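Local structure of aldo-keto reductase family 1 member C1 (Caenorhabditis elegans, 1QWK) at residues Gln53-Ile58 and Ile78-Trp83; Gly90-Gly95 and Asp109-His114; Gly95-Leu100 and Ala144-Ala149. The protein probably acts as an NADPH-dependent aldose reductase that turns carbonyl groups into alcohols, as related aldo-keto reductases do. All blocks are in the same frame, centred on the assembly; numbering follows the deposited sequence.

Contact 1. Residues Gln53-Ile58 and Ile78-Trp83; sequences QNEEAI and ITTKAW
Glu55 and Thr80 meet through a single hydrogen bond that ties the first turn of helix 55-68 to strand 77-82, the next strand of the parallel beta-barrel. The unit is a beta-alpha-beta crossover: strand 45-47 leads into the helix, and the helix returns the chain to strand 77-82, parallel to and beside strand 45-47. Thr80 OG1 donates to Glu55 OE2 over a short 2.6 Å, reaching the carboxylate oxygen on its anti side and 20° out of the carboxylate plane. The glutamate can get there because its chain runs extended beyond CG (chi2 176°), bringing OE2 to the threonine hydroxyl, and the two side chains meet at about a right angle. In Thr80 the hydroxyl lies beside the carbonyl carbon, opposite the backbone N (chi1 -165°), which turns it outward to the helix. Threonine suits a strand, where its beta branch is readily accommodated, and it supplies a compact hydroxyl donor close to the backbone.

Ser99 of helix 92-103 makes a second hydrogen bond to Glu55 OE2, so two hydroxyls hold one oxygen. Lys102 of the same helix also touches the Glu55 side chain. Lys81, next to Thr80, is predicted to lower the pKa of Tyr52, the predicted proton donor. Buried at the start of a helix, the acid of Glu55 is probably stabilised as the carboxylate by the two hydroxyl bonds and by the helix dipole.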
loop_
_atom_site.group_PDB
_atom_site.type_symbol
_atom_site.label_atom_id
_atom_site.label_comp_id
_atom_site.label_asym_id
_atom_site.label_seq_id
_atom_site.Cartn_x
_atom_site.Cartn_y
_atom_site.Cartn_z
ATOM N N GLN A 53 11.665 -3.427 -8.455
ATOM C CA GLN A 53 12.426 -4.336 -9.308
ATOM C C GLN A 53 12.060 -5.797 -9.030
ATOM O O GLN A 53 12.896 -6.691 -9.172
ATOM C CB GLN A 53 13.933 -4.146 -9.093
ATOM C CG GLN A 53 14.427 -2.699 -9.127
ATOM C CD GLN A 53 13.961 -1.933 -10.352
ATOM O OE1 GLN A 53 13.716 -2.513 -11.410
ATOM N NE2 GLN A 53 13.850 -0.615 -10.215
ATOM N N ASN A 54 10.815 -6.042 -8.627
ATOM C CA ASN A 54 10.386 -7.411 -8.354
ATOM C C ASN A 54 9.159 -7.820 -9.166
ATOM O O ASN A 54 8.577 -8.876 -8.920
ATOM C CB ASN A 54 10.100 -7.605 -6.859
ATOM C CG ASN A 54 8.957 -6.741 -6.358
ATOM O OD1 ASN A 54 8.186 -6.205 -7.141
ATOM N ND2 ASN A 54 8.838 -6.619 -5.035
ATOM N N GLU A 55 8.771 -6.996 -10.136
ATOM C CA GLU A 55 7.604 -7.299 -10.961
ATOM C C GLU A 55 7.800 -8.570 -11.788
ATOM O O GLU A 55 6.869 -9.352 -11.961
ATOM C CB GLU A 55 7.284 -6.125 -11.895
ATOM C CG GLU A 55 6.831 -4.854 -11.176
ATOM C CD GLU A 55 6.628 -3.688 -12.129
ATOM O OE1 GLU A 55 7.553 -3.398 -12.919
ATOM O OE2 GLU A 55 5.551 -3.056 -12.086
ATOM N N GLU A 56 9.011 -8.777 -12.295
ATOM C CA GLU A 56 9.291 -9.959 -13.101
ATOM C C GLU A 56 9.090 -11.229 -12.268
ATOM O O GLU A 56 8.500 -12.208 -12.733
ATOM C CB GLU A 56 10.718 -9.888 -13.647
ATOM C CG GLU A 56 11.034 -10.900 -14.734
ATOM C CD GLU A 56 12.394 -10.651 -15.370
ATOM O OE1 GLU A 56 12.569 -9.585 -15.999
ATOM O OE2 GLU A 56 13.287 -11.514 -15.235
ATOM N N ALA A 57 9.573 -11.203 -11.031
ATOM C CA ALA A 57 9.441 -12.342 -10.132
ATOM C C ALA A 57 7.969 -12.587 -9.805
ATOM O O ALA A 57 7.513 -13.730 -9.763
ATOM C CB ALA A 57 10.229 -12.091 -8.852
ATOM N N ILE A 58 7.224 -11.508 -9.578
ATOM C CA ILE A 58 5.806 -11.632 -9.269
ATOM C C ILE A 58 5.074 -12.235 -10.465
ATOM O O ILE A 58 4.148 -13.030 -10.298
ATOM C CB ILE A 58 5.192 -10.260 -8.907
ATOM C CG1 ILE A 58 5.814 -9.755 -7.601
ATOM C CG2 ILE A 58 3.676 -10.377 -8.776
ATOM C CD1 ILE A 58 5.348 -8.377 -7.169
ATOM N N ILE A 78 -4.179 -7.144 -9.033
ATOM C CA ILE A 78 -2.778 -6.734 -9.098
ATOM C C ILE A 78 -2.645 -5.213 -9.172
ATOM O O ILE A 78 -3.226 -4.575 -10.048
ATOM C CB ILE A 78 -2.075 -7.340 -10.339
ATOM C CG1 ILE A 78 -2.235 -8.868 -10.341
ATOM C CG2 ILE A 78 -0.606 -6.925 -10.365
ATOM C CD1 ILE A 78 -1.718 -9.559 -9.097
ATOM N N THR A 79 -1.875 -4.651 -8.246
ATOM C CA THR A 79 -1.635 -3.211 -8.189
ATOM C C THR A 79 -0.163 -2.919 -8.444
ATOM O O THR A 79 0.695 -3.589 -7.888
ATOM C CB THR A 79 -1.925 -2.629 -6.777
ATOM O OG1 THR A 79 -3.299 -2.812 -6.448
ATOM C CG2 THR A 79 -1.571 -1.135 -6.722
ATOM N N THR A 80 0.134 -1.949 -9.300
ATOM C CA THR A 80 1.519 -1.567 -9.483
ATOM C C THR A 80 1.566 -0.049 -9.540
ATOM O O THR A 80 0.523 0.610 -9.629
ATOM C CB THR A 80 2.195 -2.206 -10.723
ATOM O OG1 THR A 80 3.616 -2.043 -10.599
ATOM C CG2 THR A 80 1.736 -1.551 -12.012
ATOM N N LYS A 81 2.770 0.506 -9.471
ATOM C CA LYS A 81 2.924 1.954 -9.438
ATOM C C LYS A 81 4.025 2.491 -10.334
ATOM O O LYS A 81 5.084 1.871 -10.479
ATOM C CB LYS A 81 3.205 2.390 -7.997
ATOM C CG LYS A 81 2.402 1.651 -6.938
ATOM C CD LYS A 81 2.712 2.192 -5.547
ATOM C CE LYS A 81 2.240 1.237 -4.460
ATOM N NZ LYS A 81 3.061 -0.019 -4.461
ATOM N N ALA A 82 3.778 3.657 -10.919
ATOM C CA ALA A 82 4.761 4.301 -11.788
ATOM C C ALA A 82 5.732 5.097 -10.924
ATOM O O ALA A 82 5.312 5.811 -10.017
ATOM C CB ALA A 82 4.049 5.235 -12.773
ATOM N N TRP A 83 7.028 4.964 -11.197
ATOM C CA TRP A 83 8.046 5.680 -10.433
ATOM C C TRP A 83 8.196 7.117 -10.956
ATOM O O TRP A 83 7.596 7.483 -11.968
ATOM C CB TRP A 83 9.385 4.935 -10.498
ATOM C CG TRP A 83 10.399 5.441 -9.523
ATOM C CD1 TRP A 83 11.702 5.747 -9.785
ATOM C CD2 TRP A 83 10.189 5.736 -8.132
ATOM N NE1 TRP A 83 12.316 6.219 -8.648
ATOM C CE2 TRP A 83 11.413 6.223 -7.619
ATOM C CE3 TRP A 83 9.086 5.637 -7.272
ATOM C CZ2 TRP A 83 11.567 6.614 -6.280
ATOM C CZ3 TRP A 83 9.238 6.026 -5.939
ATOM C CH2 TRP A 83 10.471 6.508 -5.459
#

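Contact 2. Residues Gly90-Gly95 and Asp109-His114; sequences GKLEGG and DLYLAH
Leu92 packs its branched end against the ring of Tyr111 in an apolar helix-on-strand contact, inside the wall of the TIM barrel where helix 92-103 covers the parallel sheet. Helix and strand belong to one beta-alpha-beta unit: strand 77-82 leads to helix 92-103, and the chain then comes back as strand 110-113, which ends just before His114, predicted to bind substrate. The touching residues are buried, and the contact is made by one methyl and one ring corner, with Leu92 CD1 3.6 Å from Tyr111 CE2. Leu92 CG lies 3.8 Å from Tyr111 CE2. Leu92 CD1 is also 3.7 Å from Tyr111 OH. The two side chains slide past each other in opposite directions, the leucine reaching sheetward and the tyrosine helixward. Tyr111 does so with its ring opposite the backbone N (chi1 -169°), which sends the long side chain out from the strand to the helix.

A leucine suits the first turn because its forked end can lie against a flat ring, while Ala82 of the neighbouring strand, being small, lets both come close. Phe138 of helix 131-143 touches both Leu92 and Tyr111, its ring plane at about 35° to the tyrosine's. Gly95, with no side chain, brings bare backbone near the phenol, its carbonyl carbon C 3.9 Å from Tyr111 OH. If an alanine stood at Tyr111, the leucine methyl would probably border a gap and the water at the phenol would be left without its partner there. In the plane of the ring, at its edge, that water lies 2.8 Å from Tyr111 OH and donates a weak hydrogen bond of 3.3 Å to Gly95 O.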
loop_
_atom_site.group_PDB
_atom_site.type_symbol
_atom_site.label_atom_id
_atom_site.label_comp_id
_atom_site.label_asym_id
_atom_site.label_seq_id
_atom_site.Cartn_x
_atom_site.Cartn_y
_atom_site.Cartn_z
ATOM N N GLY A 90 4.483 12.243 -21.300
ATOM C CA GLY A 90 4.570 11.192 -22.304
ATOM C C GLY A 90 5.323 9.931 -21.933
ATOM O O GLY A 90 5.577 9.097 -22.803
ATOM N N LYS A 91 5.664 9.767 -20.658
ATOM C CA LYS A 91 6.417 8.591 -20.229
ATOM C C LYS A 91 5.602 7.516 -19.507
ATOM O O LYS A 91 6.079 6.393 -19.339
ATOM C CB LYS A 91 7.576 9.015 -19.317
ATOM C CG LYS A 91 8.528 10.037 -19.928
ATOM C CD LYS A 91 9.232 9.501 -21.161
ATOM C CE LYS A 91 10.222 10.525 -21.709
ATOM N NZ LYS A 91 10.897 10.053 -22.951
ATOM N N LEU A 92 4.379 7.841 -19.099
ATOM C CA LEU A 92 3.564 6.883 -18.356
ATOM C C LEU A 92 3.170 5.607 -19.096
ATOM O O LEU A 92 3.350 4.504 -18.573
ATOM C CB LEU A 92 2.300 7.558 -17.825
ATOM C CG LEU A 92 1.578 6.738 -16.745
ATOM C CD1 LEU A 92 2.461 6.649 -15.496
ATOM C CD2 LEU A 92 0.252 7.386 -16.410
ATOM N N GLU A 93 2.629 5.743 -20.301
ATOM C CA GLU A 93 2.205 4.564 -21.043
ATOM C C GLU A 93 3.355 3.583 -21.236
ATOM O O GLU A 93 3.192 2.376 -21.044
ATOM C CB GLU A 93 1.622 4.957 -22.398
ATOM C CG GLU A 93 0.884 3.813 -23.069
ATOM C CD GLU A 93 0.357 4.171 -24.440
ATOM O OE1 GLU A 93 -0.334 5.206 -24.566
ATOM O OE2 GLU A 93 0.633 3.408 -25.389
ATOM N N GLY A 94 4.516 4.103 -21.622
ATOM C CA GLY A 94 5.675 3.251 -21.816
ATOM C C GLY A 94 6.032 2.509 -20.542
ATOM O O GLY A 94 6.359 1.320 -20.568
ATOM N N GLY A 95 5.966 3.214 -19.416
ATOM C CA GLY A 95 6.281 2.597 -18.139
ATOM C C GLY A 95 5.296 1.494 -17.787
ATOM O O GLY A 95 5.686 0.424 -17.329
ATOM N N ASP A 109 -5.068 -4.293 -12.344
ATOM C CA ASP A 109 -6.331 -3.888 -11.759
ATOM C C ASP A 109 -6.289 -2.454 -11.249
ATOM O O ASP A 109 -7.284 -1.733 -11.329
ATOM C CB ASP A 109 -6.699 -4.881 -10.659
ATOM C CG ASP A 109 -6.882 -6.294 -11.208
ATOM O OD1 ASP A 109 -8.002 -6.622 -11.663
ATOM O OD2 ASP A 109 -5.895 -7.062 -11.219
ATOM N N LEU A 110 -5.128 -2.031 -10.760
ATOM C CA LEU A 110 -4.967 -0.672 -10.250
ATOM C C LEU A 110 -3.564 -0.164 -10.566
ATOM O O LEU A 110 -2.579 -0.868 -10.342
ATOM C CB LEU A 110 -5.210 -0.650 -8.731
ATOM C CG LEU A 110 -5.007 0.686 -7.990
ATOM C CD1 LEU A 110 -5.958 1.740 -8.527
ATOM C CD2 LEU A 110 -5.234 0.478 -6.490
ATOM N N TYR A 111 -3.479 1.052 -11.103
ATOM C CA TYR A 111 -2.195 1.660 -11.442
ATOM C C TYR A 111 -2.104 3.003 -10.735
ATOM O O TYR A 111 -2.962 3.865 -10.930
ATOM C CB TYR A 111 -2.079 1.859 -12.954
ATOM C CG TYR A 111 -0.691 2.224 -13.419
ATOM C CD1 TYR A 111 0.423 1.492 -12.995
ATOM C CD2 TYR A 111 -0.492 3.258 -14.331
ATOM C CE1 TYR A 111 1.697 1.778 -13.475
ATOM C CE2 TYR A 111 0.778 3.549 -14.816
ATOM C CZ TYR A 111 1.865 2.807 -14.389
ATOM O OH TYR A 111 3.113 3.077 -14.901
ATOM N N LEU A 112 -1.064 3.180 -9.924
ATOM C CA LEU A 112 -0.894 4.404 -9.138
ATOM C C LEU A 112 0.344 5.221 -9.449
ATOM O O LEU A 112 1.360 4.681 -9.878
ATOM C CB LEU A 112 -0.820 4.048 -7.647
ATOM C CG LEU A 112 -1.846 3.086 -7.040
ATOM C CD1 LEU A 112 -1.471 2.804 -5.597
ATOM C CD2 LEU A 112 -3.236 3.681 -7.145
ATOM N N ALA A 113 0.258 6.528 -9.228
ATOM C CA ALA A 113 1.430 7.380 -9.377
ATOM C C ALA A 113 2.070 7.135 -7.998
ATOM O O ALA A 113 1.459 7.435 -6.975
ATOM C CB ALA A 113 1.009 8.849 -9.522
ATOM N N HIS A 114 3.277 6.575 -7.965
ATOM C CA HIS A 114 3.948 6.246 -6.702
ATOM C C HIS A 114 4.218 7.481 -5.855
ATOM O O HIS A 114 4.271 7.409 -4.629
ATOM C CB HIS A 114 5.267 5.533 -6.997
ATOM C CG HIS A 114 5.710 4.577 -5.935
ATOM N ND1 HIS A 114 5.473 4.780 -4.592
ATOM C CD2 HIS A 114 6.429 3.432 -6.021
ATOM C CE1 HIS A 114 6.029 3.802 -3.896
ATOM N NE2 HIS A 114 6.614 2.971 -4.740
HETATM O O HOH W 1 5.158 1.337 -14.168
#

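Contact 3. Residues Gly95-Leu100 and Ala144-Ala149; sequences GLRESL and AGLAKA
Leu146 projects from the loop between helix 131-143 and strand 150-153 and packs on Leu96, Arg97 and Leu100 of helix 92-103. Leu96 and Leu100 are one turn apart, so they lie on the same helical face. Leu96 comes in low, its CD2 methyl 3.5 Å from Leu146 CB, close to the loop backbone. Leu100 touches further out, CD1 to Leu146 CD2 at 4.0 Å. Both cross the loop leucine obliquely.

Arg97 closes the outer side of the patch. Its chain is extended from CG to NE and crosses Leu146 at about a right angle, laying the guanidinium flat over the leucine: Leu146 CD1 sits 4.0 Å above the plane, over its centre. Leu146 CD2 lies 4.0 Å from Arg97 NH1. The arginine's charge is answered along its own helix, where NE forms a salt bridge with Glu93, which helps hold the flat group in place. Leu146 presents its two methyls this way because CG is placed opposite the carbonyl carbon (chi1 -64°), pointing the fork at the helix.

Backbone bonds help to place the loop. Gly145, at positive phi, ends helix 131-143 in a Schellman motif, where a side chain would be jammed against the preceding carbonyl O, so glycine suits it, and Leu146 is bound through its backbone to Val108. Leucine fits here because a branched aliphatic end can meet leucines and the flat, poorly hydrated face of a guanidinium at once. With no hydrogen bond across it, the contact rests on dispersion and on burying methyls, while the nitrogens of the arginine can still serve polar partners at their edges.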
loop_
_atom_site.group_PDB
_atom_site.type_symbol
_atom_site.label_atom_id
_atom_site.label_comp_id
_atom_site.label_asym_id
_atom_site.label_seq_id
_atom_site.Cartn_x
_atom_site.Cartn_y
_atom_site.Cartn_z
ATOM N N GLY A 95 5.966 3.214 -19.416
ATOM C CA GLY A 95 6.281 2.597 -18.139
ATOM C C GLY A 95 5.296 1.494 -17.787
ATOM O O GLY A 95 5.686 0.424 -17.329
ATOM N N LEU A 96 4.011 1.752 -18.002
ATOM C CA LEU A 96 2.996 0.757 -17.694
ATOM C C LEU A 96 3.139 -0.474 -18.583
ATOM O O LEU A 96 3.030 -1.605 -18.107
ATOM C CB LEU A 96 1.597 1.356 -17.851
ATOM C CG LEU A 96 0.415 0.412 -17.595
ATOM C CD1 LEU A 96 0.557 -0.284 -16.244
ATOM C CD2 LEU A 96 -0.872 1.211 -17.650
ATOM N N ARG A 97 3.390 -0.266 -19.871
ATOM C CA ARG A 97 3.538 -1.402 -20.772
ATOM C C ARG A 97 4.743 -2.246 -20.381
ATOM O O ARG A 97 4.731 -3.471 -20.533
ATOM C CB ARG A 97 3.646 -0.931 -22.228
ATOM C CG ARG A 97 2.309 -0.459 -22.792
ATOM C CD ARG A 97 2.396 -0.133 -24.271
ATOM N NE ARG A 97 1.123 0.353 -24.804
ATOM C CZ ARG A 97 0.063 -0.414 -25.043
ATOM N NH1 ARG A 97 0.110 -1.717 -24.800
ATOM N NH2 ARG A 97 -1.046 0.124 -25.531
ATOM N N GLU A 98 5.780 -1.603 -19.857
ATOM C CA GLU A 98 6.960 -2.343 -19.429
ATOM C C GLU A 98 6.608 -3.170 -18.190
ATOM O O GLU A 98 7.012 -4.328 -18.077
ATOM C CB GLU A 98 8.114 -1.382 -19.130
ATOM C CG GLU A 98 9.423 -2.079 -18.763
ATOM C CD GLU A 98 9.795 -3.177 -19.752
ATOM O OE1 GLU A 98 9.869 -2.890 -20.966
ATOM O OE2 GLU A 98 10.016 -4.325 -19.309
ATOM N N SER A 99 5.853 -2.579 -17.263
ATOM C CA SER A 99 5.445 -3.300 -16.061
ATOM C C SER A 99 4.561 -4.494 -16.444
ATOM O O SER A 99 4.679 -5.573 -15.861
ATOM C CB SER A 99 4.679 -2.381 -15.101
ATOM O OG SER A 99 5.538 -1.409 -14.521
ATOM N N LEU A 100 3.680 -4.300 -17.424
ATOM C CA LEU A 100 2.799 -5.370 -17.875
ATOM C C LEU A 100 3.605 -6.511 -18.496
ATOM O O LEU A 100 3.272 -7.686 -18.322
ATOM C CB LEU A 100 1.777 -4.835 -18.887
ATOM C CG LEU A 100 0.678 -3.936 -18.316
ATOM C CD1 LEU A 100 -0.172 -3.375 -19.447
ATOM C CD2 LEU A 100 -0.184 -4.734 -17.348
ATOM N N ALA A 144 -7.548 3.556 -22.104
ATOM C CA ALA A 144 -6.979 2.603 -23.052
ATOM C C ALA A 144 -7.231 1.169 -22.598
ATOM O O ALA A 144 -6.999 0.222 -23.350
ATOM C CB ALA A 144 -5.477 2.847 -23.211
ATOM N N GLY A 145 -7.690 1.013 -21.360
ATOM C CA GLY A 145 -7.969 -0.311 -20.834
ATOM C C GLY A 145 -6.777 -1.056 -20.257
ATOM O O GLY A 145 -6.870 -2.250 -19.965
ATOM N N LEU A 146 -5.659 -0.360 -20.090
ATOM C CA LEU A 146 -4.447 -0.961 -19.541
ATOM C C LEU A 146 -4.527 -1.121 -18.025
ATOM O O LEU A 146 -3.816 -1.936 -17.437
ATOM C CB LEU A 146 -3.229 -0.113 -19.910
ATOM C CG LEU A 146 -2.917 -0.020 -21.413
ATOM C CD1 LEU A 146 -1.741 0.917 -21.653
ATOM C CD2 LEU A 146 -2.618 -1.407 -21.949
ATOM N N ALA A 147 -5.387 -0.328 -17.395
ATOM C CA ALA A 147 -5.575 -0.395 -15.946
ATOM C C ALA A 147 -7.072 -0.320 -15.658
ATOM O O ALA A 147 -7.761 0.546 -16.194
ATOM C CB ALA A 147 -4.843 0.763 -15.268
ATOM N N LYS A 148 -7.573 -1.222 -14.818
ATOM C CA LYS A 148 -8.999 -1.249 -14.487
ATOM C C LYS A 148 -9.405 -0.144 -13.517
ATOM O O LYS A 148 -10.593 0.095 -13.303
ATOM C CB LYS A 148 -9.388 -2.609 -13.894
ATOM C CG LYS A 148 -9.146 -3.790 -14.828
ATOM C CD LYS A 148 -10.000 -3.706 -16.082
ATOM C CE LYS A 148 -9.873 -4.973 -16.919
ATOM N NZ LYS A 148 -10.720 -4.918 -18.145
ATOM N N ALA A 149 -8.411 0.520 -12.939
ATOM C CA ALA A 149 -8.629 1.609 -11.993
ATOM C C ALA A 149 -7.309 2.362 -11.864
ATOM O O ALA A 149 -6.238 1.792 -12.092
ATOM C CB ALA A 149 -9.058 1.052 -10.625
#

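How the contacts relate
All three contacts lie within the TIM barrel of the aldo-keto reductase family, on the same side of the chain's centre. Contact 1 closes before contacts 2 and 3 open, whereas the segments of contacts 2 and 3 alternate and share Gly95. Centres are about 11 Å apart between contact 1 and each of the others, and about 6 Å between contacts 2 and 3. Helix 92-103 serves both contacts 2 and 3, while strands 77-82 and 110-113 are neighbours in the sheet, joining contacts 1 and 2. Successive crossovers are thereby knitted into one wall, beside the residues predicted to act in catalysis and substrate binding.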